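Local structure of OBody AM3L15 (Pyrobaculum aerophilum, 4GN5) at residues Lys4-Ile12 with Val41-Val50. The protein is probably an engineered binding protein built on the OB fold, a small beta-barrel scaffold best known from nucleic-acid-binding domains. Sequence-based numbering, arbitrary orientation.
Sequences KKTHWTAEI and VSDREGGAAV
Asp-43 OD1 accepts two hydrogen bonds, one from Thr-9 OG1 at 2.8 Å, coming in from above the carboxylate plane, and one from water 2, which in turn accepts from Ala-10 N. The other oxygen, Asp-43 OD2, receives the backbone Thr-9 N at 3.0 Å on its syn side though tilted out of the carboxylate plane, in a fairly straight bond (162°). Lys-5 NZ adds only a long salt bridge to Asp-43 OD2, at 4.0 Å, from a place over one face of the Trp-8 ring. Trp-8 CE3 also comes to 3.2 Å from Asp-43 OD2, with ring and carboxylate planes 62° apart. Lys-5 and Trp-8 belong to the loop ahead of strand 20-24, whose 3-10 turn at 9-11 is packed here against the connection between strands 36-42 and 50-55 of the OB fold. Val-41 and Val-50 form a hydrogen-bonded antiparallel pair at the root of that connection, and a type II turn, Arg-44 to Gly-47, reverses the chain. With chi1 at 66°, Thr-9 turns OG1 to the carboxylate while CG2 points to the valines, lying 3.9 Å from Val-50 CG1. Ala-48 CB fits in at 3.6 Å from Thr-9 OG1. An alanine at Asp-43 would remove the whole carboxylate, and is likely to leave Thr-9 N and OG1 without their acceptors and Lys-5 without this nearby negative charge. Deeper in, Ile-12 CG2 meets Val-50 CG2 at 4.0 Å, the two side chains lying roughly at right angles, and both also touch Val-94 and Ile-96.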
loop_
_atom_site.group_PDB
_atom_site.type_symbol
_atom_site.label_atom_id
_atom_site.label_comp_id
_atom_site.label_asym_id
_atom_site.label_seq_id
_atom_site.Cartn_x
_atom_site.Cartn_y
_atom_site.Cartn_z
ATOM N N LYS A 4 -9.233 -23.676 -12.008
ATOM C CA LYS A 4 -9.887 -24.230 -10.830
ATOM C C LYS A 4 -9.113 -23.836 -9.593
ATOM O O LYS A 4 -7.878 -23.735 -9.588
ATOM C CB LYS A 4 -10.011 -25.753 -10.888
ATOM N N LYS A 5 -9.859 -23.589 -8.545
ATOM C CA LYS A 5 -9.301 -23.202 -7.289
ATOM C C LYS A 5 -8.454 -24.341 -6.810
ATOM O O LYS A 5 -8.850 -25.469 -6.909
ATOM C CB LYS A 5 -10.440 -22.890 -6.326
ATOM C CG LYS A 5 -10.213 -23.239 -4.906
ATOM C CD LYS A 5 -11.483 -22.991 -4.137
ATOM C CE LYS A 5 -11.327 -23.225 -2.679
ATOM N NZ LYS A 5 -12.611 -23.052 -2.011
ATOM N N THR A 6 -7.245 -24.041 -6.347
ATOM C CA THR A 6 -6.338 -25.018 -5.758
ATOM C C THR A 6 -6.287 -25.051 -4.249
ATOM O O THR A 6 -5.911 -26.054 -3.679
ATOM C CB THR A 6 -4.888 -24.856 -6.270
ATOM O OG1 THR A 6 -4.406 -23.580 -5.905
ATOM C CG2 THR A 6 -4.797 -25.024 -7.765
ATOM N N HIS A 7 -6.609 -23.923 -3.630
ATOM C CA HIS A 7 -6.499 -23.783 -2.187
ATOM C C HIS A 7 -7.558 -22.876 -1.613
ATOM O O HIS A 7 -7.957 -21.942 -2.238
ATOM C CB HIS A 7 -5.173 -23.155 -1.806
ATOM C CG HIS A 7 -3.992 -24.000 -2.111
ATOM N ND1 HIS A 7 -3.483 -24.128 -3.377
ATOM C CD2 HIS A 7 -3.218 -24.758 -1.311
ATOM C CE1 HIS A 7 -2.443 -24.931 -3.340
ATOM N NE2 HIS A 7 -2.260 -25.324 -2.099
ATOM N N TRP A 8 -7.958 -23.168 -0.393
ATOM C CA TRP A 8 -8.774 -22.285 0.406
ATOM C C TRP A 8 -7.858 -21.190 0.939
ATOM O O TRP A 8 -6.698 -21.440 1.195
ATOM C CB TRP A 8 -9.395 -23.041 1.573
ATOM C CG TRP A 8 -10.471 -24.012 1.186
ATOM C CD1 TRP A 8 -10.315 -25.319 0.903
ATOM C CD2 TRP A 8 -11.861 -23.737 1.053
ATOM N NE1 TRP A 8 -11.516 -25.888 0.601
ATOM C CE2 TRP A 8 -12.485 -24.933 0.680
ATOM C CE3 TRP A 8 -12.640 -22.597 1.211
ATOM C CZ2 TRP A 8 -13.839 -25.019 0.464
ATOM C CZ3 TRP A 8 -13.984 -22.687 1.005
ATOM C CH2 TRP A 8 -14.572 -23.889 0.631
ATOM N N THR A 9 -8.381 -19.987 1.105
ATOM C CA THR A 9 -7.560 -18.878 1.558
ATOM C C THR A 9 -6.863 -19.195 2.879
ATOM O O THR A 9 -5.736 -18.847 3.053
ATOM C CB THR A 9 -8.350 -17.566 1.635
ATOM O OG1 THR A 9 -9.337 -17.666 2.642
ATOM C CG2 THR A 9 -9.002 -17.268 0.339
ATOM N N ALA A 10 -7.540 -19.870 3.789
ATOM C CA ALA A 10 -6.918 -20.305 5.064
ATOM C C ALA A 10 -5.745 -21.329 4.846
ATOM O O ALA A 10 -4.956 -21.548 5.751
ATOM C CB ALA A 10 -7.958 -20.913 6.036
ATOM N N GLU A 11 -5.691 -21.984 3.675
ATOM C CA GLU A 11 -4.569 -22.891 3.340
ATOM C C GLU A 11 -3.364 -22.154 2.750
ATOM O O GLU A 11 -2.366 -22.790 2.483
ATOM C CB GLU A 11 -5.000 -24.025 2.382
ATOM C CG GLU A 11 -5.987 -25.011 3.076
ATOM C CD GLU A 11 -6.596 -26.005 2.133
ATOM O OE1 GLU A 11 -6.901 -25.670 0.943
ATOM O OE2 GLU A 11 -6.760 -27.153 2.608
ATOM N N ILE A 12 -3.454 -20.847 2.534
ATOM C CA ILE A 12 -2.303 -20.095 2.080
ATOM C C ILE A 12 -1.393 -19.826 3.288
ATOM O O ILE A 12 -1.656 -18.934 4.073
ATOM C CB ILE A 12 -2.681 -18.809 1.308
ATOM C CG1 ILE A 12 -3.663 -19.130 0.158
ATOM C CG2 ILE A 12 -1.364 -18.136 0.713
ATOM C CD1 ILE A 12 -3.112 -20.217 -0.874
ATOM N N VAL A 41 -8.650 -11.496 -0.387
ATOM C CA VAL A 41 -9.675 -12.482 -0.837
ATOM C C VAL A 41 -10.109 -13.319 0.331
ATOM O O VAL A 41 -9.274 -13.849 1.076
ATOM C CB VAL A 41 -9.127 -13.475 -1.945
ATOM C CG1 VAL A 41 -10.223 -14.474 -2.439
ATOM C CG2 VAL A 41 -8.646 -12.675 -3.101
ATOM N N SER A 42 -11.427 -13.465 0.470
ATOM C CA SER A 42 -11.965 -14.356 1.463
ATOM C C SER A 42 -12.851 -15.360 0.760
ATOM O O SER A 42 -13.462 -15.044 -0.259
ATOM C CB SER A 42 -12.765 -13.580 2.520
ATOM O OG SER A 42 -11.872 -12.725 3.247
ATOM N N ASP A 43 -12.878 -16.577 1.309
ATOM C CA ASP A 43 -13.834 -17.561 0.862
ATOM C C ASP A 43 -14.644 -18.244 1.971
ATOM O O ASP A 43 -15.439 -19.162 1.701
ATOM C CB ASP A 43 -13.117 -18.608 0.027
ATOM C CG ASP A 43 -11.944 -19.227 0.753
ATOM O OD1 ASP A 43 -11.741 -19.043 1.985
ATOM O OD2 ASP A 43 -11.238 -19.931 0.042
ATOM N N ARG A 44 -14.448 -17.792 3.197
ATOM C CA ARG A 44 -15.172 -18.349 4.315
ATOM C C ARG A 44 -15.657 -17.170 5.166
ATOM O O ARG A 44 -14.903 -16.185 5.373
ATOM C CB ARG A 44 -14.231 -19.265 5.096
ATOM C CG ARG A 44 -14.916 -19.970 6.200
ATOM C CD ARG A 44 -14.044 -20.969 6.902
ATOM N NE ARG A 44 -14.815 -21.451 8.052
ATOM C CZ ARG A 44 -14.442 -21.341 9.324
ATOM N NH1 ARG A 44 -15.245 -21.823 10.271
ATOM N NH2 ARG A 44 -13.238 -20.802 9.649
ATOM N N GLU A 45 -16.904 -17.225 5.637
ATOM C CA GLU A 45 -17.407 -16.125 6.455
ATOM C C GLU A 45 -16.623 -15.986 7.777
ATOM O O GLU A 45 -16.433 -16.995 8.471
ATOM C CB GLU A 45 -18.899 -16.307 6.784
ATOM C CG GLU A 45 -19.792 -16.501 5.544
ATOM C CD GLU A 45 -19.818 -15.292 4.631
ATOM O OE1 GLU A 45 -19.979 -15.530 3.410
ATOM O OE2 GLU A 45 -19.705 -14.129 5.105
ATOM N N GLY A 46 -16.190 -14.761 8.115
ATOM C CA GLY A 46 -15.303 -14.491 9.296
ATOM C C GLY A 46 -13.961 -15.245 9.220
ATOM O O GLY A 46 -13.337 -15.553 10.236
ATOM N N GLY A 47 -13.542 -15.569 7.999
ATOM C CA GLY A 47 -12.323 -16.349 7.762
ATOM C C GLY A 47 -11.144 -15.448 7.352
ATOM O O GLY A 47 -11.174 -14.246 7.580
ATOM N N ALA A 48 -10.113 -16.059 6.760
ATOM C CA ALA A 48 -8.899 -15.332 6.278
ATOM C C ALA A 48 -9.250 -14.357 5.179
ATOM O O ALA A 48 -10.215 -14.573 4.481
ATOM C CB ALA A 48 -7.901 -16.319 5.708
ATOM N N ALA A 49 -8.410 -13.331 5.016
ATOM C CA ALA A 49 -8.502 -12.370 3.928
ATOM C C ALA A 49 -7.081 -12.294 3.415
ATOM O O ALA A 49 -6.323 -11.466 3.886
ATOM C CB ALA A 49 -8.954 -10.999 4.494
ATOM N N VAL A 50 -6.719 -13.164 2.462
ATOM C CA VAL A 50 -5.323 -13.320 2.036
ATOM C C VAL A 50 -4.950 -12.171 1.095
ATOM O O VAL A 50 -5.698 -11.861 0.149
ATOM C CB VAL A 50 -5.112 -14.684 1.405
ATOM C CG1 VAL A 50 -5.920 -14.832 0.123
ATOM C CG2 VAL A 50 -3.643 -14.921 1.159
HETATM O O HOH W 1 -9.648 -19.769 -2.529
HETATM O O HOH W 2 -10.383 -20.606 3.850
#